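Local coordinates for protein actinorhodin polyketide putative beta-ketoacyl synthase 2 (Streptomyces coelicolor A3, PDB 1TQY) that probably serves as the chain length factor partner of a ketosynthase in building the polyketide backbone of the antibiotic actinorhodin, at residues 117-122 / 134-139; 362-367 / 382-387. All coordinates share one frame; numbering follows the deposited sequence.

Contact 1. Residues 117-122 / 134-139; sequences FDFTHR and SVSVYE
F119 reaches from the first turn of helix 117-129 to E139, S136 and Y138, in the turn that leads into helix 139-142. From CB, with CG anti to the backbone N (chi1 -165°), its ring extends toward the loop. Along one edge CD1 lies 3.3 Å from E139 OE1, and CE1 borders the same oxygen. At the far corner CZ sits 3.8 Å from S136 OG, near the ring plane, and 4.0 Å from Y138 CB, which approaches obliquely. Ring and carboxylate are nearly coplanar, 12° apart, so E139 meets the ring hydrogens at the edge. A bend at chi2 (65°) turns the carboxylate back along F119, and T120 OG1 donates a 2.8 Å hydrogen bond to E139 OE2 at its syn lone pair. S136 OG itself accepts a hydrogen bond from Y138 N at 2.9 Å, a capping bond within the type I turn S136-E139. E139 packs in addition on an apolar side chain of the other protein chain of the assembly. OE2 thus has a hydroxyl donor, whereas the buried OE1 has no hydrogen-bonding partner in the model; its neighbours here are the weakly positive edge hydrogens of the phenyl ring, which may partly offset its charge.

Contact 2. Residues 362-367 / 382-387; sequences IAPTAG and GEPRST
The carbonyl plane of I362 holds R385 N, which approaches its oxygen on a lone pair in a hydrogen bond of 3.2 Å, whereas I362 N meets R385 O from above the R385 carbonyl plane, 37° out of it. These reciprocal bonds make I362 and R385 an antiparallel hydrogen-bonded pair, a single beta bridge between the loops before and after strand 378-379 in the thiolase-like fold of the beta-ketoacyl synthase family. The bond from I362 N to R385 O is short and nearly straight (2.8 Å, 171°). P384 CA adds a CH···O contact of 3.2 Å to I362 O. Beside the bridge the rings of P364 and P384 run alongside each other in the same direction, with P364 CD 3.6 Å from P384 CG. The other end of the P364 ring is bounded by backbone oxygens: CB comes within 3.3 Å of G382 O, with E383 O nearby. Further along, G382 N makes a weak bond to T365 O. T365 OG1 is hydrogen-bonded outside the two segments, to V333 N among others, and R385 forms a salt bridge with D378, while I362 packs on P330 and T332 of strand 330-332. With CG1 beside its own backbone N (chi1 -60°) and the chain extended beyond it, I362 crosses T387 at an angle and sets CD1 3.4 Å from T387 OG1.

Overall arrangement
The two contacts lie on opposite sides of the chain's centre, about 42 Å apart between centres and about 27 Å at their nearest atoms, with no element in common. Both are partly buried. Contact 1 joins a helix to the loop that follows it and borders the other protein of the assembly, where H121 stacks on an aromatic side chain of that chain. Contact 2 lies around strand 378-379, and no other chain of the assembly touches it. Their chemistry differs accordingly: residues 117-122 and 134-139 meet mainly through side chains, a carboxylate, a hydroxyl and a phenyl edge, whereas 362-367 and 382-387 are joined by backbone hydrogen bonds and proline packing.

Contact 1. Residues 117-122 / 134-139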
ATOM      1  N   PHE B 117       2.364  -9.526 -10.979  1.00 24.40           N
ATOM      2  CA  PHE B 117       2.553 -10.957 -10.809  1.00 23.53           C
ATOM      3  C   PHE B 117       3.001 -11.745 -12.053  1.00 22.30           C
ATOM      4  O   PHE B 117       3.848 -12.620 -11.925  1.00 21.62           O
ATOM      5  CB  PHE B 117       1.299 -11.590 -10.203  1.00 22.37           C
ATOM      6  CG  PHE B 117       1.599 -12.774  -9.323  1.00 21.44           C
ATOM      7  CD1 PHE B 117       2.234 -12.597  -8.100  1.00 19.43           C
ATOM      8  CD2 PHE B 117       1.319 -14.066  -9.749  1.00 19.23           C
ATOM      9  CE1 PHE B 117       2.592 -13.685  -7.314  1.00 18.42           C
ATOM     10  CE2 PHE B 117       1.677 -15.163  -8.965  1.00 20.97           C
ATOM     11  CZ  PHE B 117       2.317 -14.970  -7.747  1.00 20.14           C
ATOM     12  N   ASP B 118       2.444 -11.459 -13.232  1.00 22.80           N
ATOM     13  CA  ASP B 118       2.865 -12.168 -14.433  1.00 24.23           C
ATOM     14  C   ASP B 118       4.372 -11.958 -14.575  1.00 25.14           C
ATOM     15  O   ASP B 118       5.132 -12.898 -14.804  1.00 27.38           O
ATOM     16  CB  ASP B 118       2.166 -11.627 -15.683  1.00 24.63           C
ATOM     17  CG  ASP B 118       2.680 -12.286 -16.966  1.00 25.92           C
ATOM     18  OD1 ASP B 118       2.238 -13.402 -17.300  1.00 24.67           O
ATOM     19  OD2 ASP B 118       3.533 -11.684 -17.632  1.00 25.63           O
ATOM     20  N   PHE B 119       4.799 -10.712 -14.421  1.00 24.86           N
ATOM     21  CA  PHE B 119       6.207 -10.382 -14.534  1.00 24.57           C
ATOM     22  C   PHE B 119       7.048 -11.119 -13.500  1.00 23.60           C
ATOM     23  O   PHE B 119       8.053 -11.739 -13.840  1.00 22.01           O
ATOM     24  CB  PHE B 119       6.422  -8.866 -14.393  1.00 24.27           C
ATOM     25  CG  PHE B 119       7.782  -8.401 -14.852  1.00 24.55           C
ATOM     26  CD1 PHE B 119       8.922  -8.662 -14.094  1.00 21.94           C
ATOM     27  CD2 PHE B 119       7.925  -7.739 -16.070  1.00 25.72           C
ATOM     28  CE1 PHE B 119      10.184  -8.277 -14.540  1.00 24.14           C
ATOM     29  CE2 PHE B 119       9.185  -7.351 -16.524  1.00 26.37           C
ATOM     30  CZ  PHE B 119      10.316  -7.622 -15.755  1.00 24.44           C
ATOM     31  N   THR B 120       6.645 -11.079 -12.235  1.00 22.81           N
ATOM     32  CA  THR B 120       7.455 -11.743 -11.220  1.00 23.64           C
ATOM     33  C   THR B 120       7.492 -13.268 -11.363  1.00 21.50           C
ATOM     34  O   THR B 120       8.498 -13.894 -11.030  1.00 20.89           O
ATOM     35  CB  THR B 120       7.006 -11.339  -9.776  1.00 24.33           C
ATOM     36  OG1 THR B 120       8.056 -11.642  -8.859  1.00 27.81           O
ATOM     37  CG2 THR B 120       5.760 -12.107  -9.338  1.00 26.45           C
ATOM     38  N   HIS B 121       6.404 -13.867 -11.851  1.00 21.42           N
ATOM     39  CA  HIS B 121       6.371 -15.320 -12.032  1.00 20.11           C
ATOM     40  C   HIS B 121       7.465 -15.720 -13.028  1.00 21.31           C
ATOM     41  O   HIS B 121       8.242 -16.650 -12.785  1.00 22.26           O
ATOM     42  CB  HIS B 121       5.003 -15.764 -12.552  1.00 19.05           C
ATOM     43  CG  HIS B 121       4.859 -17.250 -12.717  1.00 21.01           C
ATOM     44  ND1 HIS B 121       3.746 -17.823 -13.295  1.00 19.71           N
ATOM     45  CD2 HIS B 121       5.692 -18.276 -12.411  1.00 19.45           C
ATOM     46  CE1 HIS B 121       3.900 -19.136 -13.339  1.00 19.26           C
ATOM     47  NE2 HIS B 121       5.071 -19.436 -12.811  1.00 19.64           N
ATOM     48  N   ARG B 122       7.541 -15.008 -14.145  1.00 21.17           N
ATOM     49  CA  ARG B 122       8.563 -15.308 -15.148  1.00 22.48           C
ATOM     50  C   ARG B 122       9.962 -15.132 -14.555  1.00 22.40           C
ATOM     51  O   ARG B 122      10.885 -15.883 -14.889  1.00 22.67           O
ATOM     52  CB  ARG B 122       8.392 -14.400 -16.378  1.00 21.33           C
ATOM     53  CG  ARG B 122       7.020 -14.505 -17.019  1.00 21.10           C
ATOM     54  CD  ARG B 122       6.778 -13.431 -18.050  1.00 20.23           C
ATOM     55  NE  ARG B 122       5.414 -13.515 -18.556  1.00 22.28           N
ATOM     56  CZ  ARG B 122       4.942 -14.538 -19.263  1.00 22.31           C
ATOM     57  NH1 ARG B 122       5.731 -15.559 -19.557  1.00 23.87           N
ATOM     58  NH2 ARG B 122       3.676 -14.553 -19.655  1.00 20.19           N
ATOM     59  N   SER B 134      20.139 -14.559 -14.809  1.00 28.90           N
ATOM     60  CA  SER B 134      19.138 -14.370 -15.852  1.00 27.61           C
ATOM     61  C   SER B 134      18.027 -13.396 -15.457  1.00 27.43           C
ATOM     62  O   SER B 134      17.245 -12.967 -16.311  1.00 24.52           O
ATOM     63  CB  SER B 134      18.505 -15.712 -16.218  1.00 30.12           C
ATOM     64  OG  SER B 134      17.648 -16.148 -15.175  1.00 34.61           O
ATOM     65  N   VAL B 135      17.951 -13.055 -14.172  1.00 26.66           N
ATOM     66  CA  VAL B 135      16.912 -12.149 -13.689  1.00 25.93           C
ATOM     67  C   VAL B 135      17.003 -10.753 -14.284  1.00 26.12           C
ATOM     68  O   VAL B 135      18.071 -10.142 -14.336  1.00 27.44           O
ATOM     69  CB  VAL B 135      16.907 -12.049 -12.138  1.00 25.82           C
ATOM     70  CG1 VAL B 135      15.944 -10.948 -11.679  1.00 23.86           C
ATOM     71  CG2 VAL B 135      16.475 -13.375 -11.542  1.00 22.10           C
ATOM     72  N   SER B 136      15.856 -10.268 -14.746  1.00 26.10           N
ATOM     73  CA  SER B 136      15.728  -8.952 -15.364  1.00 26.15           C
ATOM     74  C   SER B 136      16.178  -7.791 -14.491  1.00 27.18           C
ATOM     75  O   SER B 136      16.050  -7.824 -13.264  1.00 27.26           O
ATOM     76  CB  SER B 136      14.279  -8.723 -15.780  1.00 24.69           C
ATOM     77  OG  SER B 136      14.092  -7.377 -16.166  1.00 28.13           O
ATOM     78  N   VAL B 137      16.688  -6.748 -15.128  1.00 26.31           N
ATOM     79  CA  VAL B 137      17.126  -5.585 -14.382  1.00 25.40           C
ATOM     80  C   VAL B 137      15.898  -4.779 -13.935  1.00 24.79           C
ATOM     81  O   VAL B 137      16.024  -3.825 -13.169  1.00 23.96           O
ATOM     82  CB  VAL B 137      18.079  -4.686 -15.237  1.00 24.05           C
ATOM     83  CG1 VAL B 137      19.403  -5.409 -15.474  1.00 23.51           C
ATOM     84  CG2 VAL B 137      17.424  -4.343 -16.573  1.00 23.73           C
ATOM     85  N   TYR B 138      14.711  -5.174 -14.407  1.00 25.29           N
ATOM     86  CA  TYR B 138      13.458  -4.491 -14.047  1.00 26.07           C
ATOM     87  C   TYR B 138      12.667  -5.212 -12.949  1.00 27.21           C
ATOM     88  O   TYR B 138      11.691  -4.671 -12.426  1.00 27.43           O
ATOM     89  CB  TYR B 138      12.537  -4.344 -15.262  1.00 25.49           C
ATOM     90  CG  TYR B 138      13.207  -3.740 -16.460  1.00 27.94           C
ATOM     91  CD1 TYR B 138      13.833  -2.490 -16.374  1.00 29.47           C
ATOM     92  CD2 TYR B 138      13.263  -4.437 -17.671  1.00 28.56           C
ATOM     93  CE1 TYR B 138      14.507  -1.951 -17.461  1.00 31.82           C
ATOM     94  CE2 TYR B 138      13.934  -3.911 -18.771  1.00 30.58           C
ATOM     95  CZ  TYR B 138      14.560  -2.668 -18.658  1.00 32.78           C
ATOM     96  OH  TYR B 138      15.258  -2.144 -19.724  1.00 35.76           O
ATOM     97  N   GLU B 139      13.076  -6.427 -12.604  1.00 26.09           N
ATOM     98  CA  GLU B 139      12.366  -7.186 -11.574  1.00 26.49           C
ATOM     99  C   GLU B 139      12.313  -6.406 -10.267  1.00 27.44           C
ATOM    100  O   GLU B 139      11.398  -6.587  -9.465  1.00 24.58           O
ATOM    101  CB  GLU B 139      13.044  -8.538 -11.344  1.00 24.71           C
ATOM    102  CG  GLU B 139      12.515  -9.334 -10.156  1.00 25.37           C
ATOM    103  CD  GLU B 139      11.061  -9.797 -10.293  1.00 24.64           C
ATOM    104  OE1 GLU B 139      10.385  -9.504 -11.300  1.00 24.33           O
ATOM    105  OE2 GLU B 139      10.590 -10.478  -9.364  1.00 24.31           O
TER

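Contact 2. Residues 362-367 / 382-387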
ATOM      1  N   ILE B 362     -29.821   3.986 -14.044  1.00 31.39           N
ATOM      2  CA  ILE B 362     -29.053   3.063 -13.209  1.00 29.64           C
ATOM      3  C   ILE B 362     -28.558   1.872 -14.025  1.00 27.92           C
ATOM      4  O   ILE B 362     -29.358   1.103 -14.561  1.00 28.79           O
ATOM      5  CB  ILE B 362     -29.896   2.524 -12.021  1.00 29.01           C
ATOM      6  CG1 ILE B 362     -30.356   3.698 -11.140  1.00 29.50           C
ATOM      7  CG2 ILE B 362     -29.065   1.531 -11.199  1.00 26.72           C
ATOM      8  CD1 ILE B 362     -31.284   3.309  -9.994  1.00 27.10           C
ATOM      9  N   ALA B 363     -27.237   1.727 -14.113  1.00 28.37           N
ATOM     10  CA  ALA B 363     -26.614   0.618 -14.842  1.00 27.15           C
ATOM     11  C   ALA B 363     -27.206  -0.664 -14.257  1.00 27.20           C
ATOM     12  O   ALA B 363     -27.241  -0.834 -13.048  1.00 26.67           O
ATOM     13  CB  ALA B 363     -25.111   0.652 -14.632  1.00 26.49           C
ATOM     14  N   PRO B 364     -27.673  -1.584 -15.109  1.00 27.23           N
ATOM     15  CA  PRO B 364     -28.273  -2.838 -14.643  1.00 26.86           C
ATOM     16  C   PRO B 364     -27.303  -3.946 -14.240  1.00 26.92           C
ATOM     17  O   PRO B 364     -26.091  -3.835 -14.433  1.00 25.02           O
ATOM     18  CB  PRO B 364     -29.129  -3.254 -15.828  1.00 25.88           C
ATOM     19  CG  PRO B 364     -28.250  -2.873 -16.990  1.00 27.31           C
ATOM     20  CD  PRO B 364     -27.755  -1.480 -16.577  1.00 26.76           C
ATOM     21  N   THR B 365     -27.852  -5.013 -13.663  1.00 26.36           N
ATOM     22  CA  THR B 365     -27.056  -6.164 -13.250  1.00 25.68           C
ATOM     23  C   THR B 365     -27.348  -7.275 -14.248  1.00 26.46           C
ATOM     24  O   THR B 365     -28.509  -7.558 -14.541  1.00 28.32           O
ATOM     25  CB  THR B 365     -27.443  -6.658 -11.843  1.00 25.05           C
ATOM     26  OG1 THR B 365     -27.381  -5.565 -10.920  1.00 24.67           O
ATOM     27  CG2 THR B 365     -26.492  -7.761 -11.389  1.00 23.91           C
ATOM     28  N   ALA B 366     -26.291  -7.893 -14.765  1.00 26.27           N
ATOM     29  CA  ALA B 366     -26.404  -8.972 -15.744  1.00 26.76           C
ATOM     30  C   ALA B 366     -26.349 -10.356 -15.094  1.00 27.96           C
ATOM     31  O   ALA B 366     -25.794 -10.513 -14.006  1.00 27.21           O
ATOM     32  CB  ALA B 366     -25.274  -8.854 -16.771  1.00 26.24           C
ATOM     33  N   GLY B 367     -26.936 -11.349 -15.766  1.00 28.73           N
ATOM     34  CA  GLY B 367     -26.909 -12.726 -15.288  1.00 30.26           C
ATOM     35  C   GLY B 367     -27.916 -13.178 -14.245  1.00 30.00           C
ATOM     36  O   GLY B 367     -28.627 -14.166 -14.448  1.00 30.45           O
ATOM     37  N   GLY B 382     -31.580  -6.786 -15.852  1.00 35.22           N
ATOM     38  CA  GLY B 382     -31.947  -6.621 -17.248  1.00 39.04           C
ATOM     39  C   GLY B 382     -31.638  -5.268 -17.864  1.00 40.13           C
ATOM     40  O   GLY B 382     -30.510  -5.002 -18.275  1.00 41.71           O
ATOM     41  N   GLU B 383     -32.646  -4.408 -17.933  1.00 39.66           N
ATOM     42  CA  GLU B 383     -32.485  -3.090 -18.524  1.00 39.30           C
ATOM     43  C   GLU B 383     -32.151  -2.008 -17.494  1.00 36.56           C
ATOM     44  O   GLU B 383     -32.444  -2.148 -16.305  1.00 35.88           O
ATOM     45  CB  GLU B 383     -33.761  -2.715 -19.289  1.00 41.70           C
ATOM     46  CG  GLU B 383     -34.164  -3.718 -20.388  1.00 48.60           C
ATOM     47  CD  GLU B 383     -33.052  -3.990 -21.402  1.00 53.06           C
ATOM     48  OE1 GLU B 383     -32.470  -3.016 -21.946  1.00 54.21           O
ATOM     49  OE2 GLU B 383     -32.762  -5.185 -21.663  1.00 56.14           O
ATOM     50  N   PRO B 384     -31.512  -0.916 -17.939  1.00 34.78           N
ATOM     51  CA  PRO B 384     -31.170   0.160 -17.004  1.00 34.18           C
ATOM     52  C   PRO B 384     -32.477   0.749 -16.488  1.00 34.12           C
ATOM     53  O   PRO B 384     -33.460   0.822 -17.227  1.00 34.27           O
ATOM     54  CB  PRO B 384     -30.399   1.150 -17.877  1.00 33.56           C
ATOM     55  CG  PRO B 384     -29.785   0.273 -18.935  1.00 32.64           C
ATOM     56  CD  PRO B 384     -30.926  -0.661 -19.267  1.00 34.36           C
ATOM     57  N   ARG B 385     -32.500   1.151 -15.227  1.00 34.31           N
ATOM     58  CA  ARG B 385     -33.709   1.726 -14.663  1.00 34.09           C
ATOM     59  C   ARG B 385     -33.542   3.236 -14.677  1.00 34.36           C
ATOM     60  O   ARG B 385     -32.638   3.774 -14.042  1.00 33.22           O
ATOM     61  CB  ARG B 385     -33.907   1.222 -13.236  1.00 32.01           C
ATOM     62  CG  ARG B 385     -35.246   1.570 -12.622  1.00 31.53           C
ATOM     63  CD  ARG B 385     -35.308   1.093 -11.177  1.00 29.67           C
ATOM     64  NE  ARG B 385     -35.197  -0.361 -11.068  1.00 28.38           N
ATOM     65  CZ  ARG B 385     -35.322  -1.035  -9.931  1.00 28.01           C
ATOM     66  NH1 ARG B 385     -35.559  -0.386  -8.797  1.00 25.22           N
ATOM     67  NH2 ARG B 385     -35.229  -2.359  -9.928  1.00 27.47           N
ATOM     68  N   SER B 386     -34.415   3.916 -15.414  1.00 35.68           N
ATOM     69  CA  SER B 386     -34.348   5.365 -15.527  1.00 37.50           C
ATOM     70  C   SER B 386     -35.035   6.093 -14.376  1.00 37.24           C
ATOM     71  O   SER B 386     -36.178   6.534 -14.502  1.00 38.52           O
ATOM     72  CB  SER B 386     -34.954   5.806 -16.862  1.00 38.46           C
ATOM     73  OG  SER B 386     -36.237   5.228 -17.051  1.00 41.95           O
ATOM     74  N   THR B 387     -34.321   6.226 -13.261  1.00 35.84           N
ATOM     75  CA  THR B 387     -34.830   6.898 -12.064  1.00 34.87           C
ATOM     76  C   THR B 387     -34.145   8.247 -11.854  1.00 34.90           C
ATOM     77  O   THR B 387     -34.478   8.981 -10.921  1.00 33.74           O
ATOM     78  CB  THR B 387     -34.556   6.072 -10.798  1.00 35.93           C
ATOM     79  OG1 THR B 387     -33.155   6.118 -10.496  1.00 36.80           O
ATOM     80  CG2 THR B 387     -34.962   4.629 -11.002  1.00 36.16           C
TER